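Local atomic coordinates of Rho-class glutathione S-transferase (Laternula elliptica, PDB entry 3QAV), a protein that probably catalyses the conjugation of glutathione to electrophilic compounds, as other members of the glutathione S-transferase superfamily do. Residues A[193-197]-A[198-202]; A[86-90]-A[91-95]; A[176-179]-A[180-184]. All coordinates share one frame; numbering follows the deposited sequence.

From the N terminus the chain comes first to contact 2, where strand 86-88, an outermost strand of the chain's sheet, turns into helix 91-101 beside the glutathione site. Contact 3 follows far downstream, at the loop that brings the chain from helix 148-172 into helix 183-197, and contact 1 lies at the other end of that same helix. Each is a local turn, and the three come in series, neither nesting nor crossing. Contacts 1 and 3 thus mark the two ends of helix 183-197, their centres about 21 Å apart. Contacts 2 and 3 touch through Met-183 CE and Cys-95 O, which joins the N-terminal and C-terminal domains.

Contact 1 of 3, residues A[193-197]-A[198-202]; sequences ALIVR and QGANL
Ile-195 and Ala-200 meet side by side where helix 183-197 ends, with Ile-195 CG2 against Ala-200 CB at 3.5 Å, closer than carbon atoms usually come. The chi1 of Ile-195 (-70°) sends CG1 to the side of the backbone N and leaves CG2 beside the carbonyl carbon, facing the returning chain; alanine suits this spot because a larger side chain would have little room so near the helix.

The turn is a Schellman motif. Gly-199 N donates to Val-196 O over 2.7 Å, approaching from above the carbonyl plane, and Ala-200 N makes a weak, longer bond of 3.4 Å to Ile-195 O. Gly-199 has positive phi (91°), where a CB would press on the preceding carbonyl oxygen, so glycine fits naturally. One residue earlier, Gln-198 N bonds to Leu-194 O at 3.0 Å. Gln-198 CG, set beside its own backbone N by chi1 (-68°), lies 3.4 Å from Leu-194 O; the bend at chi2 then turns the amide, whose OE1 accepts from Asn-238 N.

The other side is looser and wetter. Val-196 CG2 reaches Leu-202 CD1 only at 4.0 Å, the two branched chains crossing obliquely, and a water donates to both Val-196 O and Ala-200 O, bridging the helix end and the chain that leaves it.

The C-terminal tail covers one part of the turn: Ile-195 touches Leu-239, and Arg-197 bonds to Ser-233 and makes a cation-pi contact with Trp-230. Helix 207-217 takes another, Val-196 packing on its Tyr-213 and Leu-202 on its Ile-209 and Phe-210.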
ATOM      1  N   ALA A 193       5.509 -16.265   5.794  1.00 29.47           N
ATOM      2  CA  ALA A 193       5.284 -17.640   5.330  1.00 30.25           C
ATOM      3  C   ALA A 193       5.856 -17.814   3.923  1.00 30.21           C
ATOM      4  O   ALA A 193       6.432 -18.858   3.587  1.00 30.60           O
ATOM      5  CB  ALA A 193       3.793 -17.957   5.329  1.00 31.29           C
ATOM      6  N   LEU A 194       5.688 -16.783   3.103  1.00 30.59           N
ATOM      7  CA  LEU A 194       6.190 -16.788   1.733  1.00 31.08           C
ATOM      8  C   LEU A 194       7.717 -16.847   1.773  1.00 31.15           C
ATOM      9  O   LEU A 194       8.340 -17.579   1.012  1.00 29.17           O
ATOM     10  CB  LEU A 194       5.737 -15.515   1.011  1.00 33.68           C
ATOM     11  CG  LEU A 194       6.042 -15.373  -0.482  1.00 36.56           C
ATOM     12  CD1 LEU A 194       5.214 -16.365  -1.280  1.00 36.76           C
ATOM     13  CD2 LEU A 194       5.720 -13.958  -0.929  1.00 38.64           C
ATOM     14  N   ILE A 195       8.310 -16.066   2.672  1.00 30.98           N
ATOM     15  CA  ILE A 195       9.763 -16.030   2.824  1.00 33.05           C
ATOM     16  C   ILE A 195      10.275 -17.426   3.171  1.00 32.71           C
ATOM     17  O   ILE A 195      11.206 -17.926   2.542  1.00 34.89           O
ATOM     18  CB  ILE A 195      10.178 -15.026   3.938  1.00 33.31           C
ATOM     19  CG1 ILE A 195       9.920 -13.593   3.460  1.00 34.82           C
ATOM     20  CG2 ILE A 195      11.649 -15.205   4.306  1.00 32.82           C
ATOM     21  CD1 ILE A 195      10.109 -12.534   4.536  1.00 34.07           C
ATOM     22  N   VAL A 196       9.664 -18.050   4.173  1.00 30.88           N
ATOM     23  CA  VAL A 196      10.054 -19.394   4.578  1.00 31.28           C
ATOM     24  C   VAL A 196       9.835 -20.356   3.412  1.00 32.45           C
ATOM     25  O   VAL A 196      10.654 -21.239   3.165  1.00 33.72           O
ATOM     26  CB  VAL A 196       9.224 -19.879   5.791  1.00 32.14           C
ATOM     27  CG1 VAL A 196       9.526 -21.344   6.081  1.00 32.43           C
ATOM     28  CG2 VAL A 196       9.537 -19.025   7.012  1.00 30.18           C
ATOM     29  N   ARG A 197       8.729 -20.181   2.695  1.00 31.84           N
ATOM     30  CA  ARG A 197       8.421 -21.035   1.553  1.00 32.44           C
ATOM     31  C   ARG A 197       9.582 -21.029   0.563  1.00 32.41           C
ATOM     32  O   ARG A 197       9.938 -22.063   0.012  1.00 33.65           O
ATOM     33  CB  ARG A 197       7.141 -20.555   0.857  1.00 32.52           C
ATOM     34  CG  ARG A 197       6.931 -21.074  -0.565  1.00 29.14           C
ATOM     35  CD  ARG A 197       6.537 -22.550  -0.620  1.00 31.98           C
ATOM     36  NE  ARG A 197       6.210 -22.959  -1.991  1.00 34.10           N
ATOM     37  CZ  ARG A 197       5.901 -24.201  -2.364  1.00 34.12           C
ATOM     38  NH1 ARG A 197       5.625 -24.459  -3.635  1.00 35.60           N
ATOM     39  NH2 ARG A 197       5.865 -25.188  -1.478  1.00 32.33           N
ATOM     40  N   GLN A 198      10.173 -19.862   0.349  1.00 33.23           N
ATOM     41  CA  GLN A 198      11.287 -19.735  -0.580  1.00 34.78           C
ATOM     42  C   GLN A 198      12.564 -20.333  -0.003  1.00 35.50           C
ATOM     43  O   GLN A 198      13.634 -20.218  -0.596  1.00 34.99           O
ATOM     44  CB  GLN A 198      11.510 -18.268  -0.935  1.00 36.18           C
ATOM     45  CG  GLN A 198      10.385 -17.650  -1.752  1.00 38.12           C
ATOM     46  CD  GLN A 198      10.360 -18.141  -3.189  1.00 40.52           C
ATOM     47  OE1 GLN A 198      11.316 -18.762  -3.667  1.00 40.40           O
ATOM     48  NE2 GLN A 198       9.270 -17.847  -3.894  1.00 38.69           N
ATOM     49  N   GLY A 199      12.447 -20.949   1.171  1.00 36.02           N
ATOM     50  CA  GLY A 199      13.592 -21.599   1.788  1.00 37.36           C
ATOM     51  C   GLY A 199      14.480 -20.828   2.749  1.00 37.50           C
ATOM     52  O   GLY A 199      15.605 -21.252   3.015  1.00 38.80           O
ATOM     53  N   ALA A 200      14.002 -19.705   3.273  1.00 37.06           N
ATOM     54  CA  ALA A 200      14.807 -18.935   4.216  1.00 35.26           C
ATOM     55  C   ALA A 200      14.963 -19.722   5.525  1.00 37.07           C
ATOM     56  O   ALA A 200      14.017 -20.364   5.997  1.00 34.25           O
ATOM     57  CB  ALA A 200      14.155 -17.595   4.489  1.00 34.25           C
ATOM     58  N   ASN A 201      16.166 -19.677   6.092  1.00 36.92           N
ATOM     59  CA  ASN A 201      16.470 -20.361   7.348  1.00 38.88           C
ATOM     60  C   ASN A 201      16.610 -19.254   8.380  1.00 39.01           C
ATOM     61  O   ASN A 201      17.690 -18.684   8.556  1.00 39.36           O
ATOM     62  CB  ASN A 201      17.784 -21.154   7.224  1.00 39.61           C
ATOM     63  CG  ASN A 201      18.096 -21.982   8.466  1.00 43.32           C
ATOM     64  OD1 ASN A 201      19.100 -22.702   8.513  1.00 46.85           O
ATOM     65  ND2 ASN A 201      17.241 -21.884   9.478  1.00 40.89           N
ATOM     66  N   LEU A 202      15.503 -18.962   9.052  1.00 38.67           N
ATOM     67  CA  LEU A 202      15.430 -17.895  10.045  1.00 38.91           C
ATOM     68  C   LEU A 202      15.783 -18.296  11.471  1.00 39.07           C
ATOM     69  O   LEU A 202      16.027 -17.431  12.316  1.00 37.18           O
ATOM     70  CB  LEU A 202      14.015 -17.313  10.056  1.00 38.51           C
ATOM     71  CG  LEU A 202      13.407 -16.920   8.712  1.00 36.89           C
ATOM     72  CD1 LEU A 202      11.956 -16.483   8.913  1.00 36.82           C
ATOM     73  CD2 LEU A 202      14.235 -15.812   8.090  1.00 36.05           C
TER
HETATM   74  O   HOH W   1      12.695 -22.696   4.984  1.00 37.94           O

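Contact 2 of 3, residues A[86-90]-A[91-95]; sequences VVVNE and STAIC
Glu-90 O receives Ile-94 N at 2.8 Å, the donor N lying nearly along the C=O axis, in a backbone bond of the first turn of helix 91-101. Glu-90 is the N-cap, and its side chain reaches the helix start through water: bent at chi2 (-63°), it brings OE1 within 2.9 Å of a water that donates to it and accepts from Thr-92 N. A carboxylate suits this end, where it would probably also be favoured by the helix dipole.

On the side of the turn facing strand 86-88 runs an apolar seam. Val-88 CG1 rests on Ala-93 CB at 3.7 Å, and Val-88 CB faces Ile-94 CG1 at 4.0 Å. Ile-94 CD1 comes to 3.3 Å from Asn-89 O, closing the inside of the bend. With an alanine in place of Ile-94, a gap would probably open next to the Asn-89 carbonyl and Val-88 CB would lose its contact with CG1.

This strand-to-helix turn, bearing the glutathione-binding Ser-91, belongs to the thioredoxin-like N-terminal domain of glutathione S-transferases. In this chain, where no glutathione is bound, Ser-91 OG bonds to Pro-37 O, and Thr-92 OG1 pairs with Lys-40. Gln-120 of the second subunit packs on Val-88 and Glu-90, while helix 36-47 covers Ile-94 through Val-41 and strand 80-83 meets it with Phe-81.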
ATOM      1  N   VAL A  86     -22.606  -5.353  -2.215  1.00 49.54           N
ATOM      2  CA  VAL A  86     -21.297  -4.743  -2.059  1.00 46.21           C
ATOM      3  C   VAL A  86     -20.273  -5.527  -2.876  1.00 43.71           C
ATOM      4  O   VAL A  86     -20.297  -6.758  -2.908  1.00 42.74           O
ATOM      5  CB  VAL A  86     -20.855  -4.759  -0.576  1.00 47.49           C
ATOM      6  CG1 VAL A  86     -19.604  -3.917  -0.394  1.00 46.14           C
ATOM      7  CG2 VAL A  86     -21.982  -4.250   0.308  1.00 48.02           C
ATOM      8  N   VAL A  87     -19.388  -4.807  -3.550  1.00 40.84           N
ATOM      9  CA  VAL A  87     -18.335  -5.428  -4.342  1.00 39.59           C
ATOM     10  C   VAL A  87     -17.060  -4.679  -3.997  1.00 37.85           C
ATOM     11  O   VAL A  87     -17.025  -3.456  -4.092  1.00 37.70           O
ATOM     12  CB  VAL A  87     -18.587  -5.293  -5.857  1.00 40.03           C
ATOM     13  CG1 VAL A  87     -17.404  -5.854  -6.622  1.00 39.15           C
ATOM     14  CG2 VAL A  87     -19.861  -6.033  -6.251  1.00 41.50           C
ATOM     15  N   VAL A  88     -16.021  -5.402  -3.593  1.00 34.24           N
ATOM     16  CA  VAL A  88     -14.755  -4.764  -3.222  1.00 32.75           C
ATOM     17  C   VAL A  88     -13.586  -5.624  -3.697  1.00 30.77           C
ATOM     18  O   VAL A  88     -13.606  -6.839  -3.531  1.00 30.48           O
ATOM     19  CB  VAL A  88     -14.656  -4.597  -1.687  1.00 32.05           C
ATOM     20  CG1 VAL A  88     -13.588  -3.595  -1.346  1.00 31.09           C
ATOM     21  CG2 VAL A  88     -16.010  -4.189  -1.109  1.00 30.41           C
ATOM     22  N   ASN A  89     -12.553  -5.001  -4.250  1.00 30.90           N
ATOM     23  CA  ASN A  89     -11.422  -5.774  -4.750  1.00 33.11           C
ATOM     24  C   ASN A  89     -10.071  -5.621  -4.053  1.00 33.03           C
ATOM     25  O   ASN A  89      -9.413  -6.620  -3.762  1.00 36.46           O
ATOM     26  CB  ASN A  89     -11.247  -5.518  -6.246  1.00 34.10           C
ATOM     27  CG  ASN A  89     -12.468  -5.915  -7.045  1.00 35.88           C
ATOM     28  OD1 ASN A  89     -12.987  -7.018  -6.890  1.00 38.02           O
ATOM     29  ND2 ASN A  89     -12.931  -5.021  -7.907  1.00 36.35           N
ATOM     30  N   GLU A  90      -9.625  -4.400  -3.797  1.00 30.72           N
ATOM     31  CA  GLU A  90      -8.332  -4.254  -3.140  1.00 29.02           C
ATOM     32  C   GLU A  90      -8.315  -5.034  -1.825  1.00 28.99           C
ATOM     33  O   GLU A  90      -9.175  -4.841  -0.956  1.00 25.65           O
ATOM     34  CB  GLU A  90      -8.016  -2.786  -2.874  1.00 30.79           C
ATOM     35  CG  GLU A  90      -7.588  -1.985  -4.100  1.00 34.21           C
ATOM     36  CD  GLU A  90      -6.290  -2.487  -4.718  1.00 38.98           C
ATOM     37  OE1 GLU A  90      -5.378  -2.902  -3.960  1.00 38.55           O
ATOM     38  OE2 GLU A  90      -6.178  -2.453  -5.967  1.00 39.71           O
ATOM     39  N   SER A  91      -7.337  -5.922  -1.694  1.00 25.39           N
ATOM     40  CA  SER A  91      -7.181  -6.743  -0.497  1.00 25.95           C
ATOM     41  C   SER A  91      -7.318  -5.956   0.811  1.00 25.08           C
ATOM     42  O   SER A  91      -8.026  -6.377   1.731  1.00 26.04           O
ATOM     43  CB  SER A  91      -5.816  -7.434  -0.531  1.00 27.87           C
ATOM     44  OG  SER A  91      -5.462  -7.935   0.746  1.00 34.98           O
ATOM     45  N   THR A  92      -6.629  -4.826   0.905  1.00 23.03           N
ATOM     46  CA  THR A  92      -6.687  -4.016   2.116  1.00 23.73           C
ATOM     47  C   THR A  92      -8.092  -3.449   2.320  1.00 25.18           C
ATOM     48  O   THR A  92      -8.599  -3.411   3.447  1.00 25.39           O
ATOM     49  CB  THR A  92      -5.642  -2.881   2.053  1.00 24.72           C
ATOM     50  OG1 THR A  92      -4.335  -3.465   1.992  1.00 22.06           O
ATOM     51  CG2 THR A  92      -5.733  -1.967   3.280  1.00 21.67           C
ATOM     52  N   ALA A  93      -8.733  -3.040   1.228  1.00 21.43           N
ATOM     53  CA  ALA A  93     -10.077  -2.494   1.313  1.00 20.77           C
ATOM     54  C   ALA A  93     -11.045  -3.569   1.784  1.00 20.47           C
ATOM     55  O   ALA A  93     -11.953  -3.291   2.558  1.00 20.99           O
ATOM     56  CB  ALA A  93     -10.515  -1.958  -0.044  1.00 21.01           C
ATOM     57  N   ILE A  94     -10.859  -4.794   1.301  1.00 19.50           N
ATOM     58  CA  ILE A  94     -11.722  -5.895   1.692  1.00 21.48           C
ATOM     59  C   ILE A  94     -11.606  -6.118   3.206  1.00 22.55           C
ATOM     60  O   ILE A  94     -12.612  -6.249   3.910  1.00 22.04           O
ATOM     61  CB  ILE A  94     -11.332  -7.192   0.947  1.00 22.45           C
ATOM     62  CG1 ILE A  94     -11.689  -7.071  -0.545  1.00 22.84           C
ATOM     63  CG2 ILE A  94     -12.033  -8.378   1.573  1.00 20.79           C
ATOM     64  CD1 ILE A  94     -11.123  -8.180  -1.396  1.00 22.51           C
ATOM     65  N   CYS A  95     -10.370  -6.165   3.692  1.00 23.70           N
ATOM     66  CA  CYS A  95     -10.109  -6.363   5.116  1.00 23.31           C
ATOM     67  C   CYS A  95     -10.740  -5.265   5.955  1.00 22.88           C
ATOM     68  O   CYS A  95     -11.355  -5.548   6.973  1.00 22.84           O
ATOM     69  CB  CYS A  95      -8.602  -6.422   5.380  1.00 21.65           C
ATOM     70  SG  CYS A  95      -7.851  -7.946   4.738  1.00 24.79           S
TER
HETATM   71  O   HOH W   2      -5.050  -3.633  -1.179  1.00 27.24           O

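Contact 3 of 3, residues A[176-179]-A[180-184]; sequences VATK and EFTMA
This is an N-terminal capping contact: the loop after helix 148-172 doubles back on the start of helix 183-197, in the C-terminal domain. The sequence Thr-182 to Asp-185 has the S/T-x-x-D pattern of the N-capping box familiar at this helix in glutathione S-transferases. Thr-182 is the N-cap, its OG1 taking a weak bond from Ala-184 N at 3.4 Å, while Asp-185 supplies the box's return bond to Thr-182 N and also holds Val-176 N. Phe-181, just before the cap, packs on Val-186, a residue pair placed as in a hydrophobic staple.

Within the loop, Thr-178 forms an ST turn. Its chi1 of 70° sets OG1 between backbone N and carbonyl carbon, where it accepts from Glu-180 N at 3.0 Å with a fairly straight N-H (157°). Threonine suits the place because a hydroxyl one bond from CB can reach the N-H two residues further on, which is what an ST turn needs. The same Thr-178 OG1 lies 3.7 Å from the methyl Thr-182 CG2, so that the turn also rests against the cap residue. Glu-180 lends mainly its backbone, as its carboxylate leads away from the turn.

Nearer the helix start, the packing is apolar and close. Val-176 CG1 sits on Ala-184 CB at 3.5 Å, and Ala-177 CB approaches the same methyl at 3.8 Å. The small alanines let loop and helix come this near, and Arg-121 of helix 112-124 covers both.

Between loop and cap lies a water that accepts from Ala-177 N and from Thr-182 OG1 (2.8 Å), and donates to Glu-180 O at 2.7 Å.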
ATOM      1  N   VAL A 176       3.130  -9.065  15.935  1.00 26.15           N
ATOM      2  CA  VAL A 176       3.868  -8.001  15.255  1.00 24.12           C
ATOM      3  C   VAL A 176       3.622  -6.544  15.667  1.00 24.08           C
ATOM      4  O   VAL A 176       4.487  -5.691  15.452  1.00 25.33           O
ATOM      5  CB  VAL A 176       3.704  -8.136  13.718  1.00 22.81           C
ATOM      6  CG1 VAL A 176       2.357  -7.550  13.278  1.00 19.08           C
ATOM      7  CG2 VAL A 176       4.883  -7.466  13.004  1.00 20.46           C
ATOM      8  N   ALA A 177       2.473  -6.252  16.267  1.00 24.05           N
ATOM      9  CA  ALA A 177       2.171  -4.880  16.681  1.00 25.62           C
ATOM     10  C   ALA A 177       1.867  -4.747  18.172  1.00 26.64           C
ATOM     11  O   ALA A 177       2.162  -3.720  18.786  1.00 25.14           O
ATOM     12  CB  ALA A 177       1.000  -4.333  15.865  1.00 26.90           C
ATOM     13  N   THR A 178       1.275  -5.786  18.748  1.00 25.66           N
ATOM     14  CA  THR A 178       0.929  -5.779  20.163  1.00 27.86           C
ATOM     15  C   THR A 178       1.101  -7.190  20.700  1.00 28.16           C
ATOM     16  O   THR A 178       1.575  -8.074  19.994  1.00 30.52           O
ATOM     17  CB  THR A 178      -0.537  -5.373  20.376  1.00 27.41           C
ATOM     18  OG1 THR A 178      -1.383  -6.421  19.902  1.00 26.72           O
ATOM     19  CG2 THR A 178      -0.869  -4.103  19.607  1.00 28.57           C
ATOM     20  N   LYS A 179       0.710  -7.408  21.948  1.00 31.18           N
ATOM     21  CA  LYS A 179       0.815  -8.738  22.543  1.00 34.57           C
ATOM     22  C   LYS A 179      -0.404  -9.593  22.190  1.00 35.55           C
ATOM     23  O   LYS A 179      -0.585 -10.691  22.717  1.00 35.56           O
ATOM     24  CB  LYS A 179       0.967  -8.627  24.062  1.00 36.26           C
ATOM     25  CG  LYS A 179       2.302  -8.051  24.492  1.00 38.53           C
ATOM     26  CD  LYS A 179       2.390  -7.905  25.997  1.00 41.62           C
ATOM     27  CE  LYS A 179       3.714  -7.271  26.405  1.00 44.49           C
ATOM     28  NZ  LYS A 179       4.883  -8.101  25.982  1.00 44.52           N
ATOM     29  N   GLU A 180      -1.235  -9.073  21.291  1.00 34.80           N
ATOM     30  CA  GLU A 180      -2.427  -9.772  20.830  1.00 35.67           C
ATOM     31  C   GLU A 180      -2.437  -9.838  19.301  1.00 34.96           C
ATOM     32  O   GLU A 180      -1.844  -8.995  18.621  1.00 34.24           O
ATOM     33  CB  GLU A 180      -3.697  -9.043  21.292  1.00 37.97           C
ATOM     34  CG  GLU A 180      -4.152  -9.355  22.704  1.00 43.25           C
ATOM     35  CD  GLU A 180      -5.426  -8.606  23.071  1.00 45.73           C
ATOM     36  OE1 GLU A 180      -6.331  -8.510  22.217  1.00 46.83           O
ATOM     37  OE2 GLU A 180      -5.528  -8.123  24.216  1.00 48.27           O
ATOM     38  N   PHE A 181      -3.110 -10.846  18.768  1.00 32.01           N
ATOM     39  CA  PHE A 181      -3.243 -11.008  17.326  1.00 31.43           C
ATOM     40  C   PHE A 181      -4.114  -9.838  16.834  1.00 29.31           C
ATOM     41  O   PHE A 181      -5.126  -9.515  17.454  1.00 29.26           O
ATOM     42  CB  PHE A 181      -3.933 -12.343  17.033  1.00 29.40           C
ATOM     43  CG  PHE A 181      -4.267 -12.556  15.586  1.00 32.18           C
ATOM     44  CD1 PHE A 181      -3.377 -13.219  14.743  1.00 32.45           C
ATOM     45  CD2 PHE A 181      -5.480 -12.102  15.065  1.00 31.55           C
ATOM     46  CE1 PHE A 181      -3.691 -13.429  13.395  1.00 34.40           C
ATOM     47  CE2 PHE A 181      -5.803 -12.304  13.722  1.00 33.67           C
ATOM     48  CZ  PHE A 181      -4.907 -12.971  12.884  1.00 34.84           C
ATOM     49  N   THR A 182      -3.715  -9.196  15.738  1.00 27.46           N
ATOM     50  CA  THR A 182      -4.473  -8.066  15.198  1.00 25.14           C
ATOM     51  C   THR A 182      -4.375  -8.039  13.678  1.00 25.08           C
ATOM     52  O   THR A 182      -3.710  -8.882  13.080  1.00 23.63           O
ATOM     53  CB  THR A 182      -3.938  -6.717  15.727  1.00 24.76           C
ATOM     54  OG1 THR A 182      -2.599  -6.519  15.257  1.00 24.39           O
ATOM     55  CG2 THR A 182      -3.940  -6.698  17.251  1.00 24.44           C
ATOM     56  N   MET A 183      -5.028  -7.060  13.059  1.00 23.21           N
ATOM     57  CA  MET A 183      -5.005  -6.935  11.603  1.00 24.60           C
ATOM     58  C   MET A 183      -3.569  -6.891  11.086  1.00 23.21           C
ATOM     59  O   MET A 183      -3.299  -7.346   9.985  1.00 24.12           O
ATOM     60  CB  MET A 183      -5.745  -5.665  11.153  1.00 22.15           C
ATOM     61  CG  MET A 183      -5.941  -5.575   9.639  1.00 23.66           C
ATOM     62  SD  MET A 183      -7.007  -6.890   8.990  1.00 26.65           S
ATOM     63  CE  MET A 183      -8.627  -6.248   9.391  1.00 19.73           C
ATOM     64  N   ALA A 184      -2.653  -6.346  11.884  1.00 23.41           N
ATOM     65  CA  ALA A 184      -1.250  -6.254  11.484  1.00 24.52           C
ATOM     66  C   ALA A 184      -0.646  -7.626  11.186  1.00 24.48           C
ATOM     67  O   ALA A 184       0.158  -7.769  10.257  1.00 24.22           O
ATOM     68  CB  ALA A 184      -0.434  -5.558  12.565  1.00 24.26           C
TER
HETATM   69  O   HOH W   3      -0.445  -7.518  16.799  1.00 23.98           O